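Local coordinates for protein RNA 2'-o-ribose methyltransferase (Thermus thermophilus, PDB 1IPA) that probably transfers methyl groups to ribose 2'-oxygens of RNA, using a catalytic domain with a deep trefoil knot and a separate domain thought to bind the substrate, at residues N58-E61 with Q62-Y65; E198-Y201 with W202-N205; E217-G220 with L221-A224. All coordinates share one frame; numbering follows the deposited sequence.

Contact 1: residues N58-E61 with Q62-Y65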
ATOM      1  N   ASN A  58      11.228  -3.695 -22.225  1.00 44.94           N
ATOM      2  CA  ASN A  58      12.557  -3.305 -21.764  1.00 44.26           C
ATOM      3  C   ASN A  58      13.196  -4.537 -21.113  1.00 44.69           C
ATOM      4  O   ASN A  58      12.521  -5.546 -20.899  1.00 44.05           O
ATOM      5  CB  ASN A  58      12.488  -2.128 -20.775  1.00 43.70           C
ATOM      6  CG  ASN A  58      11.592  -2.404 -19.582  1.00 42.53           C
ATOM      7  OD1 ASN A  58      11.674  -3.459 -18.952  1.00 42.89           O
ATOM      8  ND2 ASN A  58      10.740  -1.440 -19.254  1.00 40.77           N
ATOM      9  N   PRO A  59      14.504  -4.478 -20.803  1.00 44.82           N
ATOM     10  CA  PRO A  59      15.218  -5.603 -20.186  1.00 44.75           C
ATOM     11  C   PRO A  59      14.506  -6.253 -19.008  1.00 44.66           C
ATOM     12  O   PRO A  59      14.323  -7.473 -18.978  1.00 42.75           O
ATOM     13  CB  PRO A  59      16.550  -4.981 -19.782  1.00 45.47           C
ATOM     14  CG  PRO A  59      16.771  -3.969 -20.863  1.00 45.74           C
ATOM     15  CD  PRO A  59      15.409  -3.330 -20.990  1.00 45.19           C
ATOM     16  N   GLU A  60      14.117  -5.436 -18.034  1.00 45.50           N
ATOM     17  CA  GLU A  60      13.430  -5.937 -16.853  1.00 45.47           C
ATOM     18  C   GLU A  60      12.120  -6.611 -17.238  1.00 43.66           C
ATOM     19  O   GLU A  60      11.834  -7.720 -16.795  1.00 41.84           O
ATOM     20  CB  GLU A  60      13.173  -4.801 -15.860  1.00 46.94           C
ATOM     21  CG  GLU A  60      12.311  -5.212 -14.679  1.00 50.28           C
ATOM     22  CD  GLU A  60      12.353  -4.211 -13.538  1.00 52.52           C
ATOM     23  OE1 GLU A  60      12.467  -2.993 -13.809  1.00 54.19           O
ATOM     24  OE2 GLU A  60      12.258  -4.647 -12.369  1.00 52.29           O
ATOM     25  N   GLU A  61      11.330  -5.941 -18.067  1.00 42.39           N
ATOM     26  CA  GLU A  61      10.065  -6.506 -18.512  1.00 43.60           C
ATOM     27  C   GLU A  61      10.304  -7.804 -19.271  1.00 44.10           C
ATOM     28  O   GLU A  61       9.456  -8.693 -19.290  1.00 43.09           O
ATOM     29  CB  GLU A  61       9.331  -5.509 -19.405  1.00 42.17           C
ATOM     30  CG  GLU A  61       8.637  -4.416 -18.637  1.00 43.22           C
ATOM     31  CD  GLU A  61       8.193  -3.278 -19.525  1.00 42.79           C
ATOM     32  OE1 GLU A  61       7.417  -2.425 -19.058  1.00 42.90           O
ATOM     33  OE2 GLU A  61       8.628  -3.230 -20.691  1.00 45.18           O
ATOM     34  N   GLN A  62      11.477  -7.910 -19.887  1.00 46.99           N
ATOM     35  CA  GLN A  62      11.835  -9.094 -20.654  1.00 49.61           C
ATOM     36  C   GLN A  62      12.144 -10.293 -19.753  1.00 49.77           C
ATOM     37  O   GLN A  62      11.745 -11.420 -20.055  1.00 50.81           O
ATOM     38  CB  GLN A  62      13.040  -8.787 -21.552  1.00 51.74           C
ATOM     39  CG  GLN A  62      13.214  -9.755 -22.716  1.00 54.72           C
ATOM     40  CD  GLN A  62      12.058  -9.691 -23.711  1.00 57.94           C
ATOM     41  OE1 GLN A  62      11.758  -8.629 -24.273  1.00 58.61           O
ATOM     42  NE2 GLN A  62      11.407 -10.833 -23.939  1.00 57.06           N
ATOM     43  N   GLN A  63      12.852 -10.062 -18.650  1.00 49.29           N
ATOM     44  CA  GLN A  63      13.172 -11.163 -17.750  1.00 50.35           C
ATOM     45  C   GLN A  63      11.949 -11.601 -16.953  1.00 50.65           C
ATOM     46  O   GLN A  63      11.861 -12.756 -16.541  1.00 50.06           O
ATOM     47  CB  GLN A  63      14.339 -10.801 -16.815  1.00 50.21           C
ATOM     48  CG  GLN A  63      14.126  -9.628 -15.861  1.00 53.54           C
ATOM     49  CD  GLN A  63      13.480 -10.026 -14.538  1.00 53.03           C
ATOM     50  OE1 GLN A  63      13.661 -11.141 -14.052  1.00 53.35           O
ATOM     51  NE2 GLN A  63      12.744  -9.099 -13.941  1.00 54.60           N
ATOM     52  N   VAL A  64      11.006 -10.687 -16.736  1.00 51.15           N
ATOM     53  CA  VAL A  64       9.788 -11.040 -16.015  1.00 52.70           C
ATOM     54  C   VAL A  64       8.924 -11.840 -16.979  1.00 53.38           C
ATOM     55  O   VAL A  64       8.312 -12.836 -16.598  1.00 52.13           O
ATOM     56  CB  VAL A  64       8.984  -9.802 -15.557  1.00 52.00           C
ATOM     57  CG1 VAL A  64       7.702 -10.249 -14.867  1.00 50.45           C
ATOM     58  CG2 VAL A  64       9.811  -8.968 -14.605  1.00 52.90           C
ATOM     59  N   TYR A  65       8.890 -11.391 -18.231  1.00 55.85           N
ATOM     60  CA  TYR A  65       8.121 -12.054 -19.276  1.00 59.71           C
ATOM     61  C   TYR A  65       8.653 -13.472 -19.445  1.00 60.54           C
ATOM     62  O   TYR A  65       7.886 -14.426 -19.579  1.00 61.15           O
ATOM     63  CB  TYR A  65       8.264 -11.295 -20.597  1.00 62.56           C
ATOM     64  CG  TYR A  65       7.416 -11.831 -21.738  1.00 66.79           C
ATOM     65  CD1 TYR A  65       7.582 -11.347 -23.039  1.00 68.28           C
ATOM     66  CD2 TYR A  65       6.432 -12.800 -21.519  1.00 67.67           C
ATOM     67  CE1 TYR A  65       6.793 -11.813 -24.091  1.00 69.50           C
ATOM     68  CE2 TYR A  65       5.637 -13.275 -22.564  1.00 69.68           C
ATOM     69  CZ  TYR A  65       5.822 -12.774 -23.846  1.00 70.37           C
ATOM     70  OH  TYR A  65       5.033 -13.226 -24.880  1.00 71.67           O
TER

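Contact 2: residues E198-Y201 with W202-N205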
ATOM      1  N   GLU A 198       4.248  18.508  22.702  1.00 34.43           N
ATOM      2  CA  GLU A 198       5.437  19.205  23.163  1.00 35.90           C
ATOM      3  C   GLU A 198       6.708  18.431  22.838  1.00 35.74           C
ATOM      4  O   GLU A 198       7.732  19.013  22.483  1.00 36.91           O
ATOM      5  CB  GLU A 198       5.355  19.420  24.669  1.00 37.39           C
ATOM      6  CG  GLU A 198       6.349  20.427  25.190  1.00 40.81           C
ATOM      7  CD  GLU A 198       6.354  20.499  26.699  1.00 44.10           C
ATOM      8  OE1 GLU A 198       5.284  20.239  27.303  1.00 41.81           O
ATOM      9  OE2 GLU A 198       7.423  20.828  27.268  1.00 44.41           O
ATOM     10  N   ALA A 199       6.641  17.112  22.970  1.00 34.72           N
ATOM     11  CA  ALA A 199       7.796  16.272  22.695  1.00 32.21           C
ATOM     12  C   ALA A 199       8.008  16.047  21.203  1.00 30.58           C
ATOM     13  O   ALA A 199       7.059  15.846  20.449  1.00 28.74           O
ATOM     14  CB  ALA A 199       7.647  14.931  23.408  1.00 32.59           C
ATOM     15  N   LEU A 200       9.267  16.115  20.789  1.00 29.73           N
ATOM     16  CA  LEU A 200       9.642  15.886  19.409  1.00 29.25           C
ATOM     17  C   LEU A 200       9.630  14.374  19.247  1.00 30.59           C
ATOM     18  O   LEU A 200       9.853  13.643  20.223  1.00 30.62           O
ATOM     19  CB  LEU A 200      11.041  16.439  19.147  1.00 29.41           C
ATOM     20  CG  LEU A 200      11.145  17.949  18.926  1.00 26.92           C
ATOM     21  CD1 LEU A 200      12.602  18.363  18.827  1.00 25.97           C
ATOM     22  CD2 LEU A 200      10.402  18.313  17.649  1.00 24.81           C
ATOM     23  N   TYR A 201       9.372  13.900  18.031  1.00 29.26           N
ATOM     24  CA  TYR A 201       9.306  12.468  17.796  1.00 27.89           C
ATOM     25  C   TYR A 201      10.596  11.722  18.124  1.00 28.38           C
ATOM     26  O   TYR A 201      10.551  10.545  18.478  1.00 28.91           O
ATOM     27  CB  TYR A 201       8.838  12.182  16.355  1.00 24.96           C
ATOM     28  CG  TYR A 201       9.856  12.384  15.255  1.00 24.23           C
ATOM     29  CD1 TYR A 201      10.489  11.292  14.666  1.00 24.10           C
ATOM     30  CD2 TYR A 201      10.160  13.659  14.773  1.00 24.19           C
ATOM     31  CE1 TYR A 201      11.395  11.457  13.618  1.00 23.00           C
ATOM     32  CE2 TYR A 201      11.072  13.838  13.725  1.00 23.23           C
ATOM     33  CZ  TYR A 201      11.680  12.728  13.155  1.00 24.26           C
ATOM     34  OH  TYR A 201      12.559  12.875  12.116  1.00 23.97           O
ATOM     35  N   TRP A 202      11.738  12.399  18.033  1.00 28.42           N
ATOM     36  CA  TRP A 202      13.028  11.766  18.339  1.00 30.18           C
ATOM     37  C   TRP A 202      13.166  11.394  19.801  1.00 30.45           C
ATOM     38  O   TRP A 202      13.993  10.564  20.148  1.00 32.14           O
ATOM     39  CB  TRP A 202      14.196  12.695  18.027  1.00 26.83           C
ATOM     40  CG  TRP A 202      14.352  13.039  16.610  1.00 29.02           C
ATOM     41  CD1 TRP A 202      14.663  12.194  15.586  1.00 27.20           C
ATOM     42  CD2 TRP A 202      14.227  14.341  16.038  1.00 27.49           C
ATOM     43  NE1 TRP A 202      14.743  12.893  14.412  1.00 28.81           N
ATOM     44  CE2 TRP A 202      14.477  14.213  14.659  1.00 28.45           C
ATOM     45  CE3 TRP A 202      13.930  15.604  16.559  1.00 28.51           C
ATOM     46  CZ2 TRP A 202      14.437  15.305  13.786  1.00 29.89           C
ATOM     47  CZ3 TRP A 202      13.892  16.691  15.693  1.00 31.78           C
ATOM     48  CH2 TRP A 202      14.145  16.530  14.318  1.00 29.14           C
ATOM     49  N   GLU A 203      12.374  12.031  20.654  1.00 32.39           N
ATOM     50  CA  GLU A 203      12.444  11.795  22.092  1.00 34.37           C
ATOM     51  C   GLU A 203      11.608  10.631  22.589  1.00 34.64           C
ATOM     52  O   GLU A 203      11.793  10.165  23.719  1.00 34.85           O
ATOM     53  CB  GLU A 203      12.045  13.066  22.838  1.00 36.92           C
ATOM     54  CG  GLU A 203      12.835  14.274  22.390  1.00 41.76           C
ATOM     55  CD  GLU A 203      12.493  15.509  23.171  1.00 46.05           C
ATOM     56  OE1 GLU A 203      12.791  15.528  24.385  1.00 48.97           O
ATOM     57  OE2 GLU A 203      11.926  16.456  22.575  1.00 46.86           O
ATOM     58  N   ALA A 204      10.683  10.164  21.759  1.00 32.88           N
ATOM     59  CA  ALA A 204       9.854   9.037  22.149  1.00 32.37           C
ATOM     60  C   ALA A 204      10.712   7.781  22.122  1.00 32.91           C
ATOM     61  O   ALA A 204      11.730   7.737  21.441  1.00 33.31           O
ATOM     62  CB  ALA A 204       8.692   8.888  21.199  1.00 32.08           C
ATOM     63  N   ASN A 205      10.294   6.772  22.874  1.00 34.40           N
ATOM     64  CA  ASN A 205      10.987   5.489  22.961  1.00 35.93           C
ATOM     65  C   ASN A 205      10.274   4.520  22.030  1.00 36.48           C
ATOM     66  O   ASN A 205       9.213   3.989  22.375  1.00 37.59           O
ATOM     67  CB  ASN A 205      10.924   4.961  24.400  1.00 37.36           C
ATOM     68  CG  ASN A 205      11.439   3.538  24.535  1.00 38.11           C
ATOM     69  OD1 ASN A 205      11.396   2.961  25.617  1.00 41.28           O
ATOM     70  ND2 ASN A 205      11.931   2.971  23.446  1.00 38.98           N
TER

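Contact 3: residues E217-G220 with L221-A224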
ATOM      1  N   GLU A 217      -3.217  14.416   6.585  1.00 46.72           N
ATOM      2  CA  GLU A 217      -2.236  15.496   6.564  1.00 49.84           C
ATOM      3  C   GLU A 217      -2.860  16.864   6.821  1.00 52.39           C
ATOM      4  O   GLU A 217      -2.201  17.766   7.340  1.00 52.65           O
ATOM      5  CB  GLU A 217      -1.475  15.515   5.235  1.00 48.90           C
ATOM      6  CG  GLU A 217      -2.276  15.967   4.043  1.00 49.40           C
ATOM      7  CD  GLU A 217      -1.446  15.988   2.778  1.00 49.35           C
ATOM      8  OE1 GLU A 217      -1.065  14.904   2.297  1.00 51.40           O
ATOM      9  OE2 GLU A 217      -1.163  17.088   2.266  1.00 50.30           O
ATOM     10  N   HIS A 218      -4.132  17.014   6.471  1.00 55.37           N
ATOM     11  CA  HIS A 218      -4.822  18.282   6.675  1.00 58.60           C
ATOM     12  C   HIS A 218      -5.628  18.271   7.971  1.00 59.56           C
ATOM     13  O   HIS A 218      -6.543  19.076   8.142  1.00 60.75           O
ATOM     14  CB  HIS A 218      -5.760  18.581   5.495  1.00 60.83           C
ATOM     15  CG  HIS A 218      -5.071  18.620   4.163  1.00 63.08           C
ATOM     16  ND1 HIS A 218      -3.906  19.327   3.945  1.00 63.49           N
ATOM     17  CD2 HIS A 218      -5.397  18.058   2.974  1.00 63.25           C
ATOM     18  CE1 HIS A 218      -3.545  19.197   2.681  1.00 63.15           C
ATOM     19  NE2 HIS A 218      -4.432  18.431   2.070  1.00 63.00           N
ATOM     20  N   GLU A 219      -5.283  17.368   8.884  1.00 59.99           N
ATOM     21  CA  GLU A 219      -6.003  17.270  10.152  1.00 60.16           C
ATOM     22  C   GLU A 219      -5.253  16.477  11.221  1.00 58.62           C
ATOM     23  O   GLU A 219      -4.405  15.638  10.920  1.00 58.97           O
ATOM     24  CB  GLU A 219      -7.371  16.627   9.916  1.00 62.43           C
ATOM     25  CG  GLU A 219      -8.266  16.575  11.142  1.00 64.55           C
ATOM     26  CD  GLU A 219      -9.584  15.879  10.866  1.00 66.58           C
ATOM     27  OE1 GLU A 219     -10.445  15.853  11.773  1.00 68.63           O
ATOM     28  OE2 GLU A 219      -9.757  15.355   9.744  1.00 66.74           O
ATOM     29  N   GLY A 220      -5.579  16.751  12.477  1.00 56.98           N
ATOM     30  CA  GLY A 220      -4.938  16.047  13.571  1.00 55.11           C
ATOM     31  C   GLY A 220      -5.719  14.810  13.972  1.00 53.92           C
ATOM     32  O   GLY A 220      -6.785  14.525  13.424  1.00 52.62           O
ATOM     33  N   LEU A 221      -5.178  14.062  14.925  1.00 53.16           N
ATOM     34  CA  LEU A 221      -5.835  12.858  15.412  1.00 51.19           C
ATOM     35  C   LEU A 221      -6.904  13.276  16.414  1.00 51.60           C
ATOM     36  O   LEU A 221      -6.685  14.194  17.206  1.00 51.45           O
ATOM     37  CB  LEU A 221      -4.816  11.935  16.091  1.00 48.29           C
ATOM     38  CG  LEU A 221      -3.779  11.235  15.206  1.00 45.21           C
ATOM     39  CD1 LEU A 221      -2.710  10.599  16.064  1.00 43.11           C
ATOM     40  CD2 LEU A 221      -4.466  10.190  14.353  1.00 42.70           C
ATOM     41  N   ARG A 222      -8.057  12.610  16.370  1.00 52.17           N
ATOM     42  CA  ARG A 222      -9.152  12.914  17.288  1.00 52.87           C
ATOM     43  C   ARG A 222      -8.696  12.702  18.722  1.00 50.48           C
ATOM     44  O   ARG A 222      -7.677  12.057  18.967  1.00 50.13           O
ATOM     45  CB  ARG A 222     -10.356  12.014  17.010  1.00 57.20           C
ATOM     46  CG  ARG A 222     -10.830  12.043  15.575  1.00 62.45           C
ATOM     47  CD  ARG A 222     -12.045  11.147  15.372  1.00 66.23           C
ATOM     48  NE  ARG A 222     -12.360  10.987  13.954  1.00 70.00           N
ATOM     49  CZ  ARG A 222     -12.626  11.994  13.125  1.00 71.66           C
ATOM     50  NH1 ARG A 222     -12.620  13.247  13.568  1.00 72.44           N
ATOM     51  NH2 ARG A 222     -12.887  11.749  11.848  1.00 72.29           N
ATOM     52  N   ALA A 223      -9.458  13.242  19.667  1.00 47.62           N
ATOM     53  CA  ALA A 223      -9.123  13.116  21.081  1.00 43.92           C
ATOM     54  C   ALA A 223      -8.995  11.649  21.479  1.00 41.63           C
ATOM     55  O   ALA A 223      -8.118  11.286  22.262  1.00 39.20           O
ATOM     56  CB  ALA A 223     -10.187  13.805  21.938  1.00 43.83           C
ATOM     57  N   ALA A 224      -9.867  10.811  20.925  1.00 38.35           N
ATOM     58  CA  ALA A 224      -9.859   9.385  21.223  1.00 35.47           C
ATOM     59  C   ALA A 224      -8.454   8.799  21.123  1.00 35.37           C
ATOM     60  O   ALA A 224      -8.029   8.048  22.002  1.00 36.60           O
ATOM     61  CB  ALA A 224     -10.798   8.654  20.279  1.00 32.90           C
TER

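Contact 1: residues N58-E61 with Q62-Y65
Asn58 O accepts from Gln62 N at 2.8 Å, the first main-chain bond of a helix whose opening turn is closed by a capping box. In that box Asn58 is the N-cap: its OD1 takes the amide of Glu61, with Glu61 N 2.7 Å from Asn58 OD1 and the N-H pointing at the oxygen within 14° of straight. The return bond runs from Asn58 N to Glu61 OE2 at 3.1 Å and is straighter still, at 172°, although the carboxylate oxygen is met on its anti side. Two side chains thus each grip the other's backbone amide, so the amides of Asn58 and Glu61 are both satisfied. With CG set beside its own backbone N (chi1 -78°) and an extended chain beyond, Glu61 carries its carboxylate back to Asn58. Further along, Val64 N reaches Glu60 O at 3.1 Å and Tyr65 N reaches Glu61 O at 3.0 Å, the i to i+4 pattern of an alpha helix.

The solvent side is looser. Glu60 and Gln63 run side by side, but their nearest side-chain atoms, Glu60 CG and Gln63 NE2, are 4.0 Å apart. Gln63, bent at chi2, folds its amide back over the turn, where NE2 makes a weak bond to Glu60 O. Both are exposed yet brush Arg35 and Glu38 of helix 34-42, while Glu61 and Val64 are buried on Ala34, and Glu61 OE1 accepts from Gly95 N. Helix 59-66, in the probable substrate-binding domain, follows strand 47-53 and packs beside helix 34-42, with the capping carboxylate reaching the loop before strand 96-101.

Contact 2: residues E198-Y201 with W202-N205
Tyr201 and Trp202, neighbours in sequence, lay their rings against each other, the Tyr201 ring centre 4.0 Å from that of the indole's five-membered ring. The planes are inclined by 32°, so the pair is an oblique overlap. Its nearest carbon approach is Tyr201 CZ to Trp202 CE2 at 3.5 Å, and the phenol lies over one indole face, offset toward the rim. Leu200 meets the same indole differently: its CD1 comes to the edge, in the ring plane, 3.8 Å from Trp202 CZ3. Tyr201 CG stands between its backbone N and carbonyl carbon (chi1 76°), which brings the phenol over the indole of the next residue.

The backbone of the same residues turns back on itself. Glu203 N donates to Leu200 O at 3.0 Å, an i to i+3 bond approached from above the carbonyl plane, and Ala204 N makes a weak bond to Tyr201 O. Glu203 bridges back along the turn: its OE2 lies 3.2 Å from Leu200 N, accepting from it along a nearly straight line (164°) but from above the carboxylate plane. The extended chain beyond Glu203 CG supplies the necessary reach.

This turn belongs to the loop joining parallel strands 190-193 and 210-214 of the knotted SPOUT methyltransferase domain. An alanine in place of Tyr201 would probably leave one indole face without its phenol partner and Trp202 freer to turn.

Further out, Pro236 touches Leu200 and both aromatic side chains. Tyr201 also packs on Val233 of strand 231-233 and on Leu253 and Glu256 of helix 246-261, while backbone bonds from Ala199 and Tyr201 to Arg234 hold the turn beside that edge strand.

Contact 3: residues E217-G220 with L221-A224
From Glu219 to Arg222 the backbone is extended, with psi between 140° and 177° at all four residues, so successive peptides lead away and no i to i+3 bond closes a turn between 217-220 and 221-224. This is the connection that follows strand 210-214 of the parallel sheet in the SPOUT methyltransferase domain and delivers the chain to helix 223-228, with Arg222 at the N-cap position.

Glu219 and Arg222 carry the side-chain contact, one residue on each side of Gly220 and Leu221. Glu219 puts CG opposite its backbone N and continues fully extended, which brings its carboxylate toward Arg222; Arg222 keeps CG beside its own N and is straight from CG to NE before it bends at the guanidinium. The two chains cross obliquely, their flat groups steeply inclined, with carboxylate and guanidinium planes 76° apart. The carboxylate oxygen stands well out of the guanidinium plane, so no N-H points at it and the attraction is one of charge alone. Both residues are exposed, and water would probably weaken so long an ion pair. Arg222 also has a second acidic partner, since its NE forms a long, weak ion pair with Glu176 at the start of helix 176-185, so the guanidinium has two acidic neighbours, each only at long range.

Leu221 behaves otherwise: it is buried, and its bond from CA to CB points away from 217-220, although CB itself still lies 3.7 Å from Gly220 C. The single polar approach of side chains across the contact is Glu219 OE1 to Arg222 NH1, at 3.8 Å.

How the contacts relate
Following the chain from the N terminus, contact 1 comes first, winding the opening turn of helix 59-66 after strand 47-53 of the mixed sheet. Contact 2 closes a short turn between strands 190-193 and 210-214, and contact 3 then takes in the later part of the connection from strand 210-214, extended from Glu219 on, and the first residues of helix 223-228. All three are local and in series, so none nests in or crosses another. Contacts 2 and 3 both lie in the SPOUT methyltransferase part, their centres about 18 Å apart, and flank strand 210-214 in sequence. Contact 1 belongs to the probable substrate-binding part, across the chain's centre, about 45 Å and 44 Å from them between centres.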